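PDB 5XH8: extracellular invertase from Aspergillus kawachii, which cleaves the beta-fructofuranoside bond of sucrose and readily transfers the fructosyl unit to other sugars, probably yielding fructooligosaccharides such as 1-kestose. Local coordinates for residues Gly310-Gly315 against Phe342-Trp347; Leu372-Arg377 against Arg558-Thr563. One frame throughout, in Å; residues are numbered along the deposited sequence.

How the contacts relate
Contacts 1 and 2 lie side by side near the centre of the fold, their centres about 5 Å apart, and follow one another in sequence. They share one sheet: strand 341-348, used by contact 1, pairs antiparallel with strand 366-385, used by contact 2, and Ser-344 N bonds to Arg-374 O between them. Asp-313 of contact 1 joins the two through its OD2, which meets both Arg-374 and Ser-562 of contact 2. Contact 1 stays within the family 32 N-terminal region, the beta-propeller, whereas contact 2 reaches the C-terminal region. Together they tie the sodium-binding turn, a propeller sheet and the C-terminal beta-sandwich at the domain interface.

Contact 1: residues Gly310-Gly315 against Phe342-Trp347; sequences GFLDWG and FISYVW. With NA (sodium ion), chain B.
Val-346 and Leu-312 bury most of the surface in this contact, the two side chains running antiparallel alongside each other. Leu-312 CD2 lies 3.8 Å from Val-346 CG2, and the same methyl touches Ser-344 OG at 3.7 Å. Leu-312 stands at a corner of the chain, and with CG anti to the backbone N (chi1 179°) its branched end is carried over to strand 341-348. Val-346 offers two surfaces: CG2 packs on the leucine, while CG1 approaches CB of Asp-313 at 4.2 Å. Ala-321 of strand 318-326 touches the side chains of Leu-312, Ser-344 and Val-346.

No hydrogen bond crosses between the segments, and the polar work is done beside this packing. Asp-313 OD1 accepts from Gly-315 N at 2.8 Å, an Asx turn in which the N-H arrives on the anti side, 27° out of the carboxylate plane. OD1 also bonds to Ser-318 OG, while OD2 forms a salt bridge with Arg-374 and a hydrogen bond with Ser-562 OG, both of contact 2. Just beyond, Gly-315 O binds the sodium ion at 2.4 Å, with His-287, Phe-316 and Ser-318 giving their carbonyl oxygens. A water on the metal donates to Asp-313 O at 2.8 Å. The buried carboxylate thus shapes the turn that presents a carbonyl to the sodium ion, while its hydrocarbon root rests against the valine.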
loop_
_atom_site.group_PDB
_atom_site.type_symbol
_atom_site.label_atom_id
_atom_site.label_comp_id
_atom_site.label_asym_id
_atom_site.label_seq_id
_atom_site.Cartn_x
_atom_site.Cartn_y
_atom_site.Cartn_z
ATOM N N GLY A 310 8.688 26.033 23.654
ATOM C CA GLY A 310 10.074 26.479 23.616
ATOM C C GLY A 310 10.897 25.561 22.748
ATOM O O GLY A 310 10.337 24.786 21.959
ATOM N N PHE A 311 12.216 25.643 22.909
ATOM C CA PHE A 311 13.146 24.784 22.179
ATOM C C PHE A 311 13.673 23.705 23.119
ATOM O O PHE A 311 14.058 23.999 24.254
ATOM C CB PHE A 311 14.316 25.585 21.617
ATOM C CG PHE A 311 13.993 26.344 20.369
ATOM C CD1 PHE A 311 13.350 27.577 20.437
ATOM C CD2 PHE A 311 14.355 25.849 19.111
ATOM C CE1 PHE A 311 13.062 28.285 19.291
ATOM C CE2 PHE A 311 14.067 26.564 17.951
ATOM C CZ PHE A 311 13.424 27.789 18.041
ATOM N N LEU A 312 13.637 22.446 22.676
ATOM C CA LEU A 312 14.370 21.381 23.338
ATOM C C LEU A 312 15.895 21.570 23.141
ATOM O O LEU A 312 16.719 21.187 24.008
ATOM C CB LEU A 312 13.896 20.031 22.813
ATOM C CG LEU A 312 14.558 18.781 23.380
ATOM C CD1 LEU A 312 14.445 18.706 24.898
ATOM C CD2 LEU A 312 13.939 17.574 22.727
ATOM N N ASP A 313 16.266 22.123 21.999
ATOM C CA ASP A 313 17.656 22.554 21.778
ATOM C C ASP A 313 17.667 23.664 20.744
ATOM O O ASP A 313 17.093 23.513 19.658
ATOM C CB ASP A 313 18.599 21.411 21.344
ATOM C CG ASP A 313 20.067 21.791 21.529
ATOM O OD1 ASP A 313 20.607 22.503 20.653
ATOM O OD2 ASP A 313 20.664 21.433 22.565
ATOM N N TRP A 314 18.321 24.774 21.100
ATOM C CA TRP A 314 18.406 25.962 20.244
ATOM C C TRP A 314 19.422 25.827 19.111
ATOM O O TRP A 314 19.484 26.705 18.244
ATOM C CB TRP A 314 18.714 27.236 21.086
ATOM C CG TRP A 314 17.561 27.761 21.882
ATOM C CD1 TRP A 314 17.196 27.395 23.149
ATOM C CD2 TRP A 314 16.630 28.760 21.472
ATOM N NE1 TRP A 314 16.085 28.091 23.539
ATOM C CE2 TRP A 314 15.720 28.942 22.534
ATOM C CE3 TRP A 314 16.474 29.522 20.305
ATOM C CZ2 TRP A 314 14.668 29.852 22.465
ATOM C CZ3 TRP A 314 15.433 30.428 20.235
ATOM C CH2 TRP A 314 14.535 30.580 21.310
ATOM N N GLY A 315 20.219 24.756 19.099
ATOM C CA GLY A 315 21.215 24.564 18.035
ATOM C C GLY A 315 20.614 24.571 16.642
ATOM O O GLY A 315 19.546 23.971 16.402
ATOM N N PHE A 342 11.299 10.230 31.239
ATOM C CA PHE A 342 11.251 10.357 29.804
ATOM C C PHE A 342 12.618 10.877 29.335
ATOM O O PHE A 342 12.981 12.032 29.600
ATOM C CB PHE A 342 10.142 11.300 29.349
ATOM C CG PHE A 342 9.941 11.288 27.856
ATOM C CD1 PHE A 342 9.165 10.302 27.259
ATOM C CD2 PHE A 342 10.555 12.239 27.046
ATOM C CE1 PHE A 342 9.001 10.270 25.886
ATOM C CE2 PHE A 342 10.396 12.211 25.675
ATOM C CZ PHE A 342 9.631 11.221 25.092
ATOM N N ILE A 343 13.369 10.004 28.656
ATOM C CA ILE A 343 14.722 10.308 28.201
ATOM C C ILE A 343 14.639 10.652 26.720
ATOM O O ILE A 343 14.116 9.848 25.932
ATOM C CB ILE A 343 15.642 9.095 28.413
ATOM C CG1 ILE A 343 15.577 8.587 29.872
ATOM C CG2 ILE A 343 17.073 9.399 27.939
ATOM C CD1 ILE A 343 15.895 9.627 30.939
ATOM N N SER A 344 15.127 11.836 26.347
ATOM C CA SER A 344 15.180 12.302 24.961
ATOM C C SER A 344 16.629 12.482 24.461
ATOM O O SER A 344 17.475 13.106 25.143
ATOM C CB SER A 344 14.475 13.645 24.839
ATOM O OG SER A 344 14.312 13.996 23.483
ATOM N N TYR A 345 16.899 11.912 23.283
ATOM C CA TYR A 345 18.127 12.133 22.527
ATOM C C TYR A 345 17.824 13.034 21.353
ATOM O O TYR A 345 17.062 12.677 20.443
ATOM C CB TYR A 345 18.709 10.814 21.993
ATOM C CG TYR A 345 19.191 9.861 23.038
ATOM C CD1 TYR A 345 18.300 9.003 23.690
ATOM C CD2 TYR A 345 20.533 9.783 23.373
ATOM C CE1 TYR A 345 18.736 8.124 24.667
ATOM C CE2 TYR A 345 20.989 8.904 24.332
ATOM C CZ TYR A 345 20.090 8.075 24.987
ATOM O OH TYR A 345 20.520 7.198 25.946
ATOM N N VAL A 346 18.442 14.199 21.357
ATOM C CA VAL A 346 18.412 15.125 20.238
ATOM C C VAL A 346 19.517 14.770 19.233
ATOM O O VAL A 346 20.603 14.392 19.631
ATOM C CB VAL A 346 18.638 16.560 20.746
ATOM C CG1 VAL A 346 18.691 17.572 19.594
ATOM C CG2 VAL A 346 17.535 16.941 21.726
ATOM N N TRP A 347 19.228 14.910 17.944
ATOM C CA TRP A 347 20.219 14.695 16.892
ATOM C C TRP A 347 20.978 15.992 16.655
ATOM O O TRP A 347 20.363 17.049 16.567
ATOM C CB TRP A 347 19.516 14.307 15.588
ATOM C CG TRP A 347 20.350 14.069 14.362
ATOM C CD1 TRP A 347 21.508 13.372 14.280
ATOM C CD2 TRP A 347 20.041 14.494 13.030
ATOM N NE1 TRP A 347 21.944 13.333 12.985
ATOM C CE2 TRP A 347 21.064 14.019 12.194
ATOM C CE3 TRP A 347 18.996 15.238 12.462
ATOM C CZ2 TRP A 347 21.080 14.254 10.818
ATOM C CZ3 TRP A 347 19.014 15.479 11.097
ATOM C CH2 TRP A 347 20.045 14.990 10.289
HETATM NA NA NA B . 17.726 23.237 15.066
HETATM O O HOH W 1 16.461 24.065 16.951
#

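Contact 2: residues Leu372-Arg377 against Arg558-Thr563; sequences LPRELR and RFALST
The guanidinium of Arg-374 has the methyl of Ala-560 over one face and Ser-562 OG at its edge, in the plane of the group. Ala-560 CB sits nearest to NH1, 3.3 Å away, and lies 3.7 Å from CZ, so the methyl is placed over the NH1 side of the group. Ser-562 OG lies 3.2 Å from NH2. With CG anti to the carbonyl carbon (chi1 -67°), the arginine side chain is directed toward strand 559-564. Its extension from CG to NE provides the length to bridge the 10.0 Å between the CA atoms of Arg-374 and Ala-560.

Each nitrogen of the group has a partner beyond the two segments. NE bonds to Tyr-554 OH, NH1 forms a salt bridge with Asp-313 OD2, and NH2 forms another with Glu-552 OE1. Ser-562 OG in turn hydrogen-bonds to Asp-313 OD2, so the serine and the arginine converge on one carboxylate oxygen. Two acidic residues would be expected to stabilise the buried positive charge, and the three bonded nitrogens restrict its rotation.

Strand 366-385 carries the arginine between its antiparallel neighbours 341-348 and 408-418. Strand 559-564 pairs antiparallel with 550-555, the strand that supplies Glu-552. The side chain therefore bridges a propeller sheet and a sheet of the C-terminal domain, beside the turn that follows strand 302-311.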
loop_
_atom_site.group_PDB
_atom_site.type_symbol
_atom_site.label_atom_id
_atom_site.label_comp_id
_atom_site.label_asym_id
_atom_site.label_seq_id
_atom_site.Cartn_x
_atom_site.Cartn_y
_atom_site.Cartn_z
ATOM N N LEU A 372 23.711 14.379 24.472
ATOM C CA LEU A 372 23.621 13.635 25.714
ATOM C C LEU A 372 22.132 13.303 26.009
ATOM O O LEU A 372 21.254 14.118 25.733
ATOM C CB LEU A 372 24.161 14.468 26.891
ATOM C CG LEU A 372 25.613 14.957 26.839
ATOM C CD1 LEU A 372 25.810 15.993 27.936
ATOM C CD2 LEU A 372 26.565 13.776 26.942
ATOM N N PRO A 373 21.856 12.117 26.563
ATOM C CA PRO A 373 20.473 11.828 26.928
ATOM C C PRO A 373 19.991 12.871 27.915
ATOM O O PRO A 373 20.751 13.234 28.837
ATOM C CB PRO A 373 20.558 10.454 27.603
ATOM C CG PRO A 373 21.992 10.297 28.010
ATOM C CD PRO A 373 22.774 11.041 26.966
ATOM N N ARG A 374 18.759 13.350 27.734
ATOM C CA ARG A 374 18.195 14.382 28.598
ATOM C C ARG A 374 16.920 13.870 29.297
ATOM O O ARG A 374 16.051 13.249 28.662
ATOM C CB ARG A 374 17.879 15.635 27.808
ATOM C CG ARG A 374 19.116 16.331 27.289
ATOM C CD ARG A 374 18.856 17.455 26.319
ATOM N NE ARG A 374 20.153 17.963 25.848
ATOM C CZ ARG A 374 20.334 18.887 24.912
ATOM N NH1 ARG A 374 19.315 19.452 24.285
ATOM N NH2 ARG A 374 21.569 19.245 24.603
ATOM N N GLU A 375 16.856 14.110 30.610
ATOM C CA GLU A 375 15.635 13.943 31.403
ATOM C C GLU A 375 14.727 15.134 31.165
ATOM O O GLU A 375 15.181 16.286 31.202
ATOM C CB GLU A 375 15.955 13.783 32.907
ATOM C CG GLU A 375 16.523 12.429 33.238
ATOM C CD GLU A 375 16.939 12.290 34.690
ATOM O OE1 GLU A 375 16.371 13.012 35.503
ATOM O OE2 GLU A 375 17.799 11.443 35.027
ATOM N N LEU A 376 13.454 14.845 30.857
ATOM C CA LEU A 376 12.431 15.875 30.753
ATOM C C LEU A 376 11.456 15.743 31.928
ATOM O O LEU A 376 11.075 14.613 32.322
ATOM C CB LEU A 376 11.685 15.780 29.430
ATOM C CG LEU A 376 12.518 15.857 28.154
ATOM C CD1 LEU A 376 11.573 15.947 26.956
ATOM C CD2 LEU A 376 13.496 17.021 28.144
ATOM N N ARG A 377 11.091 16.886 32.508
ATOM C CA ARG A 377 10.156 16.923 33.664
ATOM C C ARG A 377 9.502 18.289 33.743
ATOM O O ARG A 377 9.938 19.227 33.077
ATOM C CB ARG A 377 10.884 16.596 34.977
ATOM C CG ARG A 377 11.824 17.688 35.496
ATOM C CD ARG A 377 12.656 17.213 36.682
ATOM N NE ARG A 377 13.481 18.281 37.261
ATOM C CZ ARG A 377 13.035 19.287 38.035
ATOM N NH1 ARG A 377 11.732 19.441 38.326
ATOM N NH2 ARG A 377 13.907 20.190 38.489
ATOM N N ARG A 558 16.501 24.469 32.285
ATOM C CA ARG A 558 15.429 24.744 31.322
ATOM C C ARG A 558 15.901 25.249 29.957
ATOM O O ARG A 558 15.099 25.702 29.168
ATOM C CB ARG A 558 14.436 25.757 31.920
ATOM C CG ARG A 558 14.991 27.155 32.150
ATOM C CD ARG A 558 14.120 27.923 33.149
ATOM N NE ARG A 558 14.361 29.372 33.108
ATOM C CZ ARG A 558 14.734 30.145 34.136
ATOM N NH1 ARG A 558 14.944 29.642 35.358
ATOM N NH2 ARG A 558 14.900 31.451 33.934
ATOM N N PHE A 559 17.191 25.163 29.673
ATOM C CA PHE A 559 17.745 25.725 28.456
ATOM C C PHE A 559 18.826 24.803 27.956
ATOM O O PHE A 559 19.629 24.323 28.749
ATOM C CB PHE A 559 18.350 27.086 28.723
ATOM C CG PHE A 559 19.018 27.694 27.539
ATOM C CD1 PHE A 559 20.367 27.453 27.282
ATOM C CD2 PHE A 559 18.314 28.503 26.683
ATOM C CE1 PHE A 559 20.988 28.017 26.181
ATOM C CE2 PHE A 559 18.927 29.076 25.586
ATOM C CZ PHE A 559 20.272 28.844 25.344
ATOM N N ALA A 560 18.831 24.564 26.643
ATOM C CA ALA A 560 19.925 23.838 25.982
ATOM C C ALA A 560 20.213 24.395 24.607
ATOM O O ALA A 560 19.291 24.646 23.837
ATOM C CB ALA A 560 19.623 22.342 25.892
ATOM N N LEU A 561 21.504 24.561 24.311
ATOM C CA LEU A 561 21.989 25.039 23.019
ATOM C C LEU A 561 23.268 24.262 22.672
ATOM O O LEU A 561 24.249 24.309 23.435
ATOM C CB LEU A 561 22.305 26.521 23.083
ATOM C CG LEU A 561 23.034 27.179 21.896
ATOM C CD1 LEU A 561 22.291 27.021 20.601
ATOM C CD2 LEU A 561 23.212 28.662 22.161
ATOM N N SER A 562 23.263 23.561 21.538
ATOM C CA SER A 562 24.377 22.679 21.182
ATOM C C SER A 562 24.872 22.926 19.773
ATOM O O SER A 562 24.099 23.262 18.879
ATOM C CB SER A 562 23.988 21.213 21.374
ATOM O OG SER A 562 23.303 21.043 22.596
ATOM N N THR A 563 26.170 22.739 19.575
ATOM C CA THR A 563 26.794 23.073 18.307
ATOM C C THR A 563 28.124 22.363 18.146
ATOM O O THR A 563 28.544 21.616 19.039
ATOM C CB THR A 563 26.961 24.604 18.162
ATOM O OG1 THR A 563 27.420 24.925 16.841
ATOM C CG2 THR A 563 27.960 25.147 19.217
#